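Local atomic coordinates of antigen 43 (Escherichia coli, PDB entry 4KH3), a protein that probably drives bacterial clumping and biofilm formation, as a self-associating autotransporter adhesin whose alpha domain joins cells by a Velcro-like mechanism. Residues Q108-G113 / Q127-G132; K115-I120 / L134-I139. All coordinates share one frame; numbering follows the deposited sequence.

Interaction 1: Q108-G113 / Q127-G132; sequences QWVHGG and QTIKHG
Gln108 and Gln127 lie side by side and point the same way, into the buried interior. Both chains are extended, with CG opposite the backbone N (chi1 179° in each). Their last torsions are also similar, which leaves the amide planes 21° apart. Gln127 NE2 donates to Gln108 OE1 at 2.8 Å, and OE1 has a second partner across the coil, Thr119. The donor is tilted out of the carbonyl plane of Gln108. Gln91, bonded to Gln108 NE2, and Gln157, bonded to Gln127 OE1, extend the row. On this face Val110 CG2 comes to 4.2 Å from Ile129 CG1. Thr128 N bonds Gln108 O, Val110 N bonds Thr128 O at 2.8 Å, and Lys130 N bonds Val110 O.

The other face is looser and partly open to solvent. There Trp109 CD1 only approaches Thr128 OG1, at 3.7 Å. Past the strands, Lys130 CG sits 3.9 Å from His111 ND1, and His111 NE2 bonds a malonate ion, probably from crystallisation. At the exposed turn, Gly113 N donates a hydrogen bond to Gly132 O from above the carbonyl plane, at 3.0 Å. A stacked glutamine ladder inside aligned parallel strands is characteristic of the parallel beta-helix.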
# COMPACT_ATOMS: atom_id res chain seq x y z
N GLN A 108 10.13 -29.67 0.58
CA GLN A 108 9.72 -30.47 -0.55
C GLN A 108 10.26 -29.80 -1.80
O GLN A 108 9.91 -28.65 -2.08
CB GLN A 108 8.20 -30.54 -0.63
CG GLN A 108 7.66 -31.34 -1.81
CD GLN A 108 6.15 -31.45 -1.76
OE1 GLN A 108 5.44 -30.45 -1.71
NE2 GLN A 108 5.65 -32.68 -1.75
N TRP A 109 11.13 -30.51 -2.52
CA TRP A 109 11.66 -30.02 -3.78
C TRP A 109 10.95 -30.72 -4.91
O TRP A 109 11.10 -31.93 -5.09
CB TRP A 109 13.17 -30.25 -3.89
CG TRP A 109 13.94 -29.74 -2.72
CD1 TRP A 109 14.39 -28.47 -2.52
CD2 TRP A 109 14.35 -30.50 -1.57
NE1 TRP A 109 15.06 -28.39 -1.32
CE2 TRP A 109 15.05 -29.61 -0.72
CE3 TRP A 109 14.21 -31.83 -1.19
CZ2 TRP A 109 15.60 -30.03 0.49
CZ3 TRP A 109 14.76 -32.24 0.01
CH2 TRP A 109 15.44 -31.34 0.84
N VAL A 110 10.17 -29.96 -5.67
CA VAL A 110 9.43 -30.50 -6.80
C VAL A 110 10.25 -30.34 -8.06
O VAL A 110 10.35 -29.22 -8.59
CB VAL A 110 8.09 -29.77 -7.00
CG1 VAL A 110 7.23 -30.52 -8.00
CG2 VAL A 110 7.37 -29.61 -5.67
N HIS A 111 10.83 -31.43 -8.54
CA HIS A 111 11.69 -31.39 -9.72
C HIS A 111 10.88 -31.45 -11.01
O HIS A 111 9.66 -31.66 -10.98
CB HIS A 111 12.73 -32.52 -9.66
CG HIS A 111 13.66 -32.41 -8.49
ND1 HIS A 111 14.69 -31.49 -8.44
CD2 HIS A 111 13.67 -33.04 -7.29
CE1 HIS A 111 15.31 -31.59 -7.27
NE2 HIS A 111 14.70 -32.52 -6.56
N GLY A 112 11.56 -31.26 -12.14
CA GLY A 112 10.96 -31.42 -13.45
C GLY A 112 10.16 -32.70 -13.59
O GLY A 112 10.68 -33.79 -13.34
N GLY A 113 8.89 -32.58 -13.96
CA GLY A 113 8.02 -33.74 -14.09
C GLY A 113 7.33 -34.17 -12.82
O GLY A 113 6.36 -34.93 -12.85
N GLN A 127 8.43 -25.20 0.25
CA GLN A 127 8.24 -25.96 -0.97
C GLN A 127 8.82 -25.16 -2.13
O GLN A 127 8.47 -23.99 -2.34
CB GLN A 127 6.77 -26.27 -1.21
CG GLN A 127 6.50 -27.07 -2.50
CD GLN A 127 5.05 -27.00 -2.94
OE1 GLN A 127 4.54 -25.92 -3.26
NE2 GLN A 127 4.36 -28.14 -2.95
N THR A 128 9.74 -25.81 -2.86
CA THR A 128 10.38 -25.21 -4.03
C THR A 128 9.92 -25.97 -5.25
O THR A 128 10.09 -27.19 -5.32
CB THR A 128 11.92 -25.42 -4.03
OG1 THR A 128 12.44 -25.35 -2.71
CG2 THR A 128 12.59 -24.39 -4.91
N ILE A 129 9.37 -25.26 -6.22
CA ILE A 129 8.98 -25.89 -7.47
C ILE A 129 9.97 -25.50 -8.53
O ILE A 129 9.99 -24.36 -8.97
CB ILE A 129 7.60 -25.43 -7.92
CG1 ILE A 129 6.58 -25.63 -6.79
CG2 ILE A 129 7.17 -26.17 -9.18
CD1 ILE A 129 5.36 -24.79 -6.98
N LYS A 130 10.79 -26.46 -8.96
CA LYS A 130 11.81 -26.17 -9.96
C LYS A 130 11.17 -26.10 -11.32
O LYS A 130 9.98 -26.42 -11.46
CB LYS A 130 12.90 -27.26 -9.98
CG LYS A 130 13.24 -27.86 -8.61
CD LYS A 130 13.83 -26.83 -7.64
CE LYS A 130 15.02 -26.08 -8.23
NZ LYS A 130 15.51 -25.02 -7.29
N HIS A 131 11.95 -25.70 -12.32
CA HIS A 131 11.53 -25.71 -13.72
C HIS A 131 10.88 -27.05 -14.06
O HIS A 131 11.38 -28.10 -13.70
CB HIS A 131 12.73 -25.49 -14.63
CG HIS A 131 13.36 -24.14 -14.49
ND1 HIS A 131 14.71 -23.97 -14.26
CD2 HIS A 131 12.83 -22.90 -14.56
CE1 HIS A 131 14.98 -22.68 -14.19
NE2 HIS A 131 13.85 -22.01 -14.37
N GLY A 132 9.74 -26.98 -14.75
CA GLY A 132 9.00 -28.17 -15.12
C GLY A 132 8.27 -28.85 -13.97
O GLY A 132 7.61 -29.87 -14.17

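Interaction 2: K115-I120 / L134-I139; sequences KAAGTI and LATGTI
With CG opposite the backbone N in both (chi1 176° and 171°), Lys115 and Leu134, which leave the same face of the sheet, lie side by side. Leu134 CD2 then lies along the extended lysine, 3.9 Å from Lys115 CD. These are equivalent positions on adjacent coils of a parallel beta-helix. Several pairs are alike: Ala116 on Ala135, Gly118 on Gly137, Thr119 on Thr138, Ile120 on Ile139. The methyls of Ala116 and Ala135 face the interior, with the two CB atoms 4.4 Å apart. Thr136 has its hydroxyl between its backbone N and carbonyl carbon (chi1 63°). This turns OG1 toward the neighbouring strand, 3.4 Å from Ala117 CB. Farther on, Ile120 CG1 packs on Ile139 CB.

Backbone bonds join the strands. Ala116 N donates to Leu134 O. Thr136 N donates to Ala116 O, and Gly118 N to Thr136 O at 2.7 Å. Gly118 and Gly137 then turn both chains at positive phi, a conformation that favours glycine. After the turn, Ile139 N bonds Thr119 O at 2.9 Å. A water sits at the bend. It donates to Ala116 O at 2.7 Å, accepts from Thr119 N, and hydrogen-bonds Thr138 OG1 at 2.8 Å.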
# COMPACT_ATOMS: atom_id res chain seq x y z
N LYS A 115 5.05 -33.75 -9.38
CA LYS A 115 3.78 -33.10 -9.09
C LYS A 115 3.39 -33.20 -7.61
O LYS A 115 3.15 -34.30 -7.09
CB LYS A 115 2.68 -33.68 -9.97
CG LYS A 115 1.30 -33.12 -9.65
CD LYS A 115 0.25 -33.69 -10.58
CE LYS A 115 -1.13 -33.13 -10.25
NZ LYS A 115 -2.15 -33.59 -11.25
N ALA A 116 3.34 -32.05 -6.93
CA ALA A 116 2.89 -31.97 -5.54
C ALA A 116 1.46 -31.46 -5.46
O ALA A 116 1.18 -30.29 -5.75
CB ALA A 116 3.80 -31.04 -4.73
N ALA A 117 0.56 -32.34 -5.03
CA ALA A 117 -0.84 -31.99 -4.91
C ALA A 117 -1.24 -31.86 -3.44
O ALA A 117 -1.01 -32.78 -2.65
CB ALA A 117 -1.70 -33.01 -5.62
N GLY A 118 -1.83 -30.73 -3.06
CA GLY A 118 -2.29 -30.56 -1.69
C GLY A 118 -1.23 -30.48 -0.58
O GLY A 118 -1.48 -30.92 0.54
N THR A 119 -0.06 -29.91 -0.88
CA THR A 119 0.92 -29.66 0.17
C THR A 119 0.45 -28.52 1.08
O THR A 119 0.02 -27.46 0.60
CB THR A 119 2.32 -29.31 -0.40
OG1 THR A 119 2.84 -30.40 -1.16
CG2 THR A 119 3.29 -28.99 0.73
N ILE A 120 0.51 -28.73 2.38
CA ILE A 120 0.26 -27.64 3.32
C ILE A 120 1.60 -27.24 3.90
O ILE A 120 2.36 -28.08 4.38
CB ILE A 120 -0.72 -28.04 4.43
CG1 ILE A 120 -2.09 -28.36 3.84
CG2 ILE A 120 -0.87 -26.92 5.45
CD1 ILE A 120 -3.17 -28.39 4.88
N LEU A 134 5.42 -29.07 -10.85
CA LEU A 134 4.03 -28.64 -10.71
C LEU A 134 3.52 -28.82 -9.28
O LEU A 134 3.75 -29.86 -8.64
CB LEU A 134 3.10 -29.40 -11.69
CG LEU A 134 1.58 -29.21 -11.54
CD1 LEU A 134 1.11 -27.80 -11.93
CD2 LEU A 134 0.78 -30.26 -12.31
N ALA A 135 2.84 -27.79 -8.78
CA ALA A 135 2.11 -27.91 -7.51
C ALA A 135 0.65 -27.51 -7.69
O ALA A 135 0.33 -26.47 -8.27
CB ALA A 135 2.76 -27.08 -6.43
N THR A 136 -0.26 -28.34 -7.18
CA THR A 136 -1.66 -27.98 -7.19
C THR A 136 -2.20 -27.99 -5.77
O THR A 136 -1.74 -28.76 -4.93
CB THR A 136 -2.49 -28.95 -8.04
OG1 THR A 136 -2.44 -30.26 -7.46
CG2 THR A 136 -1.96 -29.03 -9.47
N GLY A 137 -3.21 -27.17 -5.51
CA GLY A 137 -3.89 -27.17 -4.23
C GLY A 137 -2.97 -26.86 -3.06
O GLY A 137 -3.20 -27.35 -1.96
N THR A 138 -1.95 -26.04 -3.28
CA THR A 138 -1.04 -25.75 -2.20
C THR A 138 -1.68 -24.76 -1.23
O THR A 138 -2.28 -23.77 -1.64
CB THR A 138 0.32 -25.19 -2.68
OG1 THR A 138 0.78 -25.94 -3.81
CG2 THR A 138 1.36 -25.29 -1.55
N ILE A 139 -1.58 -25.08 0.06
CA ILE A 139 -2.02 -24.18 1.12
C ILE A 139 -0.77 -23.63 1.79
O ILE A 139 0.02 -24.38 2.35
CB ILE A 139 -2.85 -24.95 2.17
CG1 ILE A 139 -3.92 -25.81 1.48
CG2 ILE A 139 -3.46 -24.00 3.18
CD1 ILE A 139 -4.91 -25.01 0.65
O HOH W 1 1.09 -28.76 -3.55

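Interactions 1 and 2 join the same two neighbouring coils of the beta-helix, with centres 11 Å apart. Their segments alternate along the chain: 108-113, 115-120, 127-132, 134-139. Strands 107-110 and 126-129 lie on one face of the coil, and strands 115-117 and 134-136 on the next. The exposed turn of interaction 1 leads into interaction 2. Inside, the contacts meet. Thr119 OG1 is 2.7 Å from Gln108 OE1, a probable hydrogen bond, and Ala116 CB packs against the amides of Gln108 and Gln127. All four segments belong to sequence that matches a probable stalk family of autotransporter adhesins. Stacking repeated coil by coil is consistent with an elongated adhesin domain.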